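Local coordinates for protein probable oxidoreductase (Pseudomonas aeruginosa, PDB 4B7C) that is a probable NADP-dependent oxidoreductase of the medium-chain dehydrogenase/reductase family, whose physiological substrate is not established, at residues Glu229-Val234 with Arg260-Tyr265; Phe240-Val245 with Asn271-Glu276. All blocks are in the same frame, centred on the assembly; numbering follows the deposited sequence.

Contact 1 (Glu229-Val234 with Arg260-Tyr265); sequences EILDTV and RGPANY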
loop_
_atom_site.group_PDB
_atom_site.type_symbol
_atom_site.label_atom_id
_atom_site.label_comp_id
_atom_site.label_asym_id
_atom_site.label_seq_id
_atom_site.Cartn_x
_atom_site.Cartn_y
_atom_site.Cartn_z
ATOM N N GLU B 229 1.451 2.003 15.696
ATOM C CA GLU B 229 2.495 1.021 16.000
ATOM C C GLU B 229 2.019 -0.407 15.776
ATOM O O GLU B 229 2.800 -1.287 15.387
ATOM C CB GLU B 229 2.968 1.202 17.445
ATOM C CG GLU B 229 4.209 0.401 17.814
ATOM C CD GLU B 229 4.600 0.555 19.278
ATOM O OE1 GLU B 229 4.113 1.500 19.948
ATOM O OE2 GLU B 229 5.399 -0.279 19.758
ATOM N N ILE B 230 0.732 -0.639 15.999
ATOM C CA ILE B 230 0.157 -1.953 15.747
ATOM C C ILE B 230 0.312 -2.352 14.272
ATOM O O ILE B 230 0.742 -3.466 13.951
ATOM C CB ILE B 230 -1.324 -2.021 16.171
ATOM C CG1 ILE B 230 -1.432 -2.030 17.702
ATOM C CG2 ILE B 230 -1.963 -3.280 15.608
ATOM C CD1 ILE B 230 -2.845 -1.894 18.232
ATOM N N LEU B 231 -0.031 -1.437 13.377
ATOM C CA LEU B 231 0.129 -1.663 11.933
ATOM C C LEU B 231 1.595 -1.935 11.592
ATOM O O LEU B 231 1.921 -2.885 10.873
ATOM C CB LEU B 231 -0.368 -0.445 11.143
ATOM C CG LEU B 231 0.033 -0.356 9.663
ATOM C CD1 LEU B 231 -0.478 -1.542 8.879
ATOM C CD2 LEU B 231 -0.469 0.962 9.092
ATOM N N ASP B 232 2.466 -1.104 12.138
ATOM C CA ASP B 232 3.904 -1.203 11.847
ATOM C C ASP B 232 4.476 -2.549 12.285
ATOM O O ASP B 232 5.294 -3.137 11.584
ATOM C CB ASP B 232 4.669 -0.062 12.514
ATOM C CG ASP B 232 5.811 0.465 11.651
ATOM O OD1 ASP B 232 5.996 -0.031 10.516
ATOM O OD2 ASP B 232 6.520 1.384 12.118
ATOM N N THR B 233 4.018 -3.043 13.437
ATOM C CA THR B 233 4.455 -4.344 13.948
ATOM C C THR B 233 3.885 -5.489 13.133
ATOM O O THR B 233 4.569 -6.472 12.847
ATOM C CB THR B 233 4.068 -4.530 15.432
ATOM O OG1 THR B 233 4.634 -3.469 16.204
ATOM C CG2 THR B 233 4.579 -5.862 15.966
ATOM N N VAL B 234 2.623 -5.372 12.746
ATOM C CA VAL B 234 1.989 -6.397 11.923
ATOM C C VAL B 234 2.706 -6.561 10.577
ATOM O O VAL B 234 2.851 -7.671 10.062
ATOM C CB VAL B 234 0.493 -6.080 11.716
ATOM C CG1 VAL B 234 -0.114 -7.025 10.696
ATOM C CG2 VAL B 234 -0.238 -6.159 13.053
ATOM N N ARG B 260 1.384 9.061 12.374
ATOM C CA ARG B 260 2.586 8.298 12.595
ATOM C C ARG B 260 2.587 7.256 11.487
ATOM O O ARG B 260 1.597 6.552 11.325
ATOM C CB ARG B 260 2.562 7.702 14.015
ATOM C CG ARG B 260 3.885 7.017 14.451
ATOM C CD ARG B 260 3.721 5.533 14.200
ATOM N NE ARG B 260 4.790 4.767 14.818
ATOM C CZ ARG B 260 5.199 3.553 14.450
ATOM N NH1 ARG B 260 4.644 2.914 13.428
ATOM N NH2 ARG B 260 6.193 2.980 15.115
ATOM N N GLY B 261 3.674 7.190 10.710
ATOM C CA GLY B 261 3.692 6.419 9.466
ATOM C C GLY B 261 4.429 5.120 9.677
ATOM O O GLY B 261 5.359 5.062 10.480
ATOM N N PRO B 262 4.035 4.066 8.950
ATOM C CA PRO B 262 4.686 2.769 9.121
ATOM C C PRO B 262 6.112 2.689 8.560
ATOM O O PRO B 262 6.313 2.628 7.345
ATOM C CB PRO B 262 3.757 1.811 8.377
ATOM C CG PRO B 262 3.077 2.646 7.361
ATOM C CD PRO B 262 2.989 4.034 7.915
ATOM N N ALA B 263 7.089 2.652 9.464
ATOM C CA ALA B 263 8.508 2.523 9.099
ATOM C C ALA B 263 8.812 1.205 8.397
ATOM O O ALA B 263 9.792 1.104 7.655
ATOM C CB ALA B 263 9.386 2.673 10.340
ATOM N N ASN B 264 7.977 0.197 8.629
ATOM C CA ASN B 264 8.164 -1.139 8.033
ATOM C C ASN B 264 7.403 -1.357 6.716
ATOM O O ASN B 264 7.211 -2.497 6.281
ATOM C CB ASN B 264 7.758 -2.234 9.035
ATOM C CG ASN B 264 8.627 -2.236 10.280
ATOM O OD1 ASN B 264 9.845 -2.127 10.189
ATOM N ND2 ASN B 264 8.005 -2.367 11.447
ATOM N N TYR B 265 7.017 -0.265 6.067
ATOM C CA TYR B 265 6.193 -0.334 4.838
ATOM C C TYR B 265 6.874 -1.109 3.704
ATOM O O TYR B 265 6.203 -1.697 2.869
ATOM C CB TYR B 265 5.790 1.066 4.362
ATOM C CG TYR B 265 6.819 1.733 3.492
ATOM C CD1 TYR B 265 7.912 2.392 4.048
ATOM C CD2 TYR B 265 6.703 1.708 2.108
ATOM C CE1 TYR B 265 8.863 3.002 3.246
ATOM C CE2 TYR B 265 7.649 2.304 1.297
ATOM C CZ TYR B 265 8.723 2.952 1.865
ATOM O OH TYR B 265 9.654 3.531 1.051
#

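Contact 2 (Phe240-Val245 with Asn271-Glu276); sequences FKARIV and NRARME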
loop_
_atom_site.group_PDB
_atom_site.type_symbol
_atom_site.label_atom_id
_atom_site.label_comp_id
_atom_site.label_asym_id
_atom_site.label_seq_id
_atom_site.Cartn_x
_atom_site.Cartn_y
_atom_site.Cartn_z
ATOM N N PHE B 240 3.925 -13.625 2.096
ATOM C CA PHE B 240 3.979 -13.429 0.657
ATOM C C PHE B 240 2.562 -13.200 0.100
ATOM O O PHE B 240 1.645 -13.964 0.392
ATOM C CB PHE B 240 4.637 -14.658 0.006
ATOM C CG PHE B 240 4.659 -14.629 -1.497
ATOM C CD1 PHE B 240 5.361 -13.640 -2.186
ATOM C CD2 PHE B 240 4.015 -15.620 -2.229
ATOM C CE1 PHE B 240 5.393 -13.629 -3.570
ATOM C CE2 PHE B 240 4.043 -15.612 -3.617
ATOM C CZ PHE B 240 4.736 -14.617 -4.290
ATOM N N LYS B 241 2.411 -12.134 -0.689
ATOM C CA LYS B 241 1.128 -11.765 -1.333
ATOM C C LYS B 241 0.019 -11.407 -0.327
ATOM O O LYS B 241 -1.172 -11.559 -0.604
ATOM C CB LYS B 241 0.644 -12.852 -2.317
ATOM C CG LYS B 241 1.484 -12.893 -3.597
ATOM C CD LYS B 241 1.098 -13.780 -4.747
ATOM C CE LYS B 241 1.499 -13.222 -6.115
ATOM N NZ LYS B 241 0.754 -12.025 -6.596
ATOM N N ALA B 242 0.424 -10.905 0.834
ATOM C CA ALA B 242 -0.516 -10.459 1.842
ATOM C C ALA B 242 -1.337 -9.287 1.332
ATOM O O ALA B 242 -0.884 -8.517 0.478
ATOM C CB ALA B 242 0.220 -10.040 3.097
ATOM N N ARG B 243 -2.530 -9.143 1.892
ATOM C CA ARG B 243 -3.384 -7.982 1.638
ATOM C C ARG B 243 -3.648 -7.269 2.937
ATOM O O ARG B 243 -4.103 -7.871 3.913
ATOM C CB ARG B 243 -4.705 -8.390 1.001
ATOM C CG ARG B 243 -4.579 -8.824 -0.447
ATOM C CD ARG B 243 -4.136 -10.278 -0.570
ATOM N NE ARG B 243 -5.130 -11.230 -0.171
ATOM C CZ ARG B 243 -4.889 -12.423 0.363
ATOM N NH1 ARG B 243 -3.665 -12.891 0.656
ATOM N NH2 ARG B 243 -5.938 -13.155 0.619
ATOM N N ILE B 244 -3.346 -5.983 2.943
ATOM C CA ILE B 244 -3.649 -5.109 4.056
ATOM C C ILE B 244 -4.764 -4.165 3.642
ATOM O O ILE B 244 -4.623 -3.405 2.673
ATOM C CB ILE B 244 -2.436 -4.276 4.492
ATOM C CG1 ILE B 244 -1.304 -5.204 4.953
ATOM C CG2 ILE B 244 -2.820 -3.304 5.597
ATOM C CD1 ILE B 244 -0.110 -4.464 5.512
ATOM N N VAL B 245 -5.883 -4.219 4.363
ATOM C CA VAL B 245 -6.986 -3.309 4.093
ATOM C C VAL B 245 -7.062 -2.250 5.171
ATOM O O VAL B 245 -7.135 -2.556 6.366
ATOM C CB VAL B 245 -8.334 -4.049 3.907
ATOM C CG1 VAL B 245 -8.642 -4.948 5.077
ATOM C CG2 VAL B 245 -9.453 -3.045 3.685
ATOM N N ASN B 271 7.674 -8.802 0.619
ATOM C CA ASN B 271 6.610 -9.805 0.519
ATOM C C ASN B 271 5.671 -9.644 -0.683
ATOM O O ASN B 271 4.712 -10.407 -0.851
ATOM C CB ASN B 271 5.813 -9.790 1.820
ATOM C CG ASN B 271 6.653 -10.231 2.997
ATOM O OD1 ASN B 271 7.062 -11.383 3.051
ATOM N ND2 ASN B 271 6.949 -9.310 3.912
ATOM N N ARG B 272 5.969 -8.664 -1.526
ATOM C CA ARG B 272 5.170 -8.391 -2.739
ATOM C C ARG B 272 3.675 -8.399 -2.396
ATOM O O ARG B 272 2.859 -9.107 -2.979
ATOM C CB ARG B 272 5.513 -9.368 -3.851
ATOM C CG ARG B 272 6.944 -9.202 -4.325
ATOM C CD ARG B 272 7.914 -10.074 -3.528
ATOM N NE ARG B 272 8.087 -11.386 -4.139
ATOM C CZ ARG B 272 8.833 -12.368 -3.630
ATOM N NH1 ARG B 272 9.472 -12.199 -2.478
ATOM N NH2 ARG B 272 8.933 -13.516 -4.277
ATOM N N ALA B 273 3.377 -7.576 -1.413
ATOM C CA ALA B 273 2.078 -7.486 -0.784
ATOM C C ALA B 273 1.400 -6.183 -1.163
ATOM O O ALA B 273 2.036 -5.270 -1.686
ATOM C CB ALA B 273 2.252 -7.523 0.729
ATOM N N ARG B 274 0.117 -6.096 -0.823
ATOM C CA ARG B 274 -0.734 -4.978 -1.210
ATOM C C ARG B 274 -1.347 -4.311 0.010
ATOM O O ARG B 274 -1.847 -4.985 0.919
ATOM C CB ARG B 274 -1.833 -5.484 -2.147
ATOM C CG ARG B 274 -2.874 -4.451 -2.535
ATOM C CD ARG B 274 -4.026 -5.087 -3.293
ATOM N NE ARG B 274 -3.562 -5.788 -4.483
ATOM C CZ ARG B 274 -3.843 -7.052 -4.806
ATOM N NH1 ARG B 274 -4.624 -7.809 -4.042
ATOM N NH2 ARG B 274 -3.346 -7.562 -5.932
ATOM N N MET B 275 -1.298 -2.986 0.025
ATOM C CA MET B 275 -1.956 -2.190 1.041
ATOM C C MET B 275 -2.950 -1.266 0.347
ATOM O O MET B 275 -2.574 -0.451 -0.500
ATOM C CB MET B 275 -0.962 -1.368 1.861
ATOM C CG MET B 275 -1.597 -0.525 2.958
ATOM S SD MET B 275 -0.425 0.483 3.885
ATOM C CE MET B 275 0.164 -0.781 4.975
ATOM N N GLU B 276 -4.214 -1.365 0.750
ATOM C CA GLU B 276 -5.291 -0.670 0.057
ATOM C C GLU B 276 -6.348 -0.092 0.986
ATOM O O GLU B 276 -6.804 -0.743 1.928
ATOM C CB GLU B 276 -5.945 -1.607 -0.955
ATOM C CG GLU B 276 -6.965 -0.929 -1.849
ATOM C CD GLU B 276 -7.443 -1.816 -2.986
ATOM O OE1 GLU B 276 -6.802 -2.839 -3.282
ATOM O OE2 GLU B 276 -8.463 -1.467 -3.602
HETATM O O HOH W 1 2.637 -10.056 -5.695
#

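Contact 1 (Glu229-Val234 with Arg260-Tyr265)
The carboxylate of D232 is gripped through both oxygens: OD2 accepts from R260 NH1 at 2.8 Å and from A263 N at 3.0 Å, the two donors arriving over the same face of the carboxylate, while OD1 uses its syn lone pair for N264 N at 2.7 Å. The bond to R260 is a salt bridge but a bent one, with 132° at the hydrogen. Guanidinium and carboxylate planes stand 83° apart, so the pair is crossed, not the flat two-pronged kind. D232 CB lies at the edge of the guanidinium, in its plane, and E229 CA is over one face, 3.8 Å from R260 NH1. Helix 228-235 of the Rossmann-type domain thus receives the loop that runs from strand 242-246 to helix 267-270, and the type I turn P262-Y265 is where two consecutive backbone N-H groups point at one side chain. The N264 side chain adds a fourth bond to D232. Its CG lies anti to the carbonyl carbon (chi1 -63°), which carries the amide back to the helix, where ND2 donates to D232 O at 2.8 Å, above the carbonyl plane. Beside the polar cluster L231 CD2 meets P262 CG at 4.3 Å, and Y265 of the second subunit packs on both residues.

Contact 2 (Phe240-Val245 with Asn271-Glu276)
With CG anti to N (chi1 176°), F240 brings its ring back to R272 although its CB points away, and R272, bent at chi2 and chi3, folds its guanidinium up to the ring: F240 CE1 sits over one guanidinium face, 3.6 Å from R272 NE. The planes are 63° apart and NE lies at the ring edge, so this is no flat cation-pi stack. K241 CG covers one face of the same ring. A water accepts from K241 NZ and donates to R272 O; R272, with positive phi, closes the Schellman motif after helix 267-270. Further along, segments 242-245 and 274-276 run parallel, their axes 16° apart. Four backbone bonds join the segments: K241 N to N271 O, R274 N to A242 O, I244 N to R274 O at 2.7 Å, and E276 N to I244 O. On one sheet face I244 CD1 touches M275 CE at 3.7 Å, and on the other R243 CG lies 3.7 Å from R274 NH1. The R243 guanidinium turns elsewhere, to K241 O through NH1 and to a salt bridge with E151. Across the dimer interface R272 pairs with D282 of the second subunit, and R274 with E276 of that subunit. The two strands close a beta-alpha-beta unit at one end of the parallel Rossmann sheet: strand 219-224 flanks 242-246, helix 228-235 packs on I244 and M275, helix 132-145 meets V245 and E276, and 274-277 pairs antiparallel with a strand of the second subunit, carrying the sheet across the dimer.

Overall arrangement
Both contacts mix buried with exposed residues, lie in the Rossmann-type domain, which probably binds NADP, and reach the second subunit, but they bind different layers. Contact 2 is within the sheet, and its strand bonds follow the regular parallel pattern; contact 1 lies outside it, where a loop without regular structure is tied to a helix mainly through one acidic side chain. They meet where L231 CD1 touches M275 CE at 4.0 Å, so the helix of contact 1 packs on the apolar sheet face of contact 2. Their segments alternate along the chain, and their centres lie about 14 Å apart. Toward the second subunit, contact 2 offers salt bridges and a strand edge, contact 1 mainly packing.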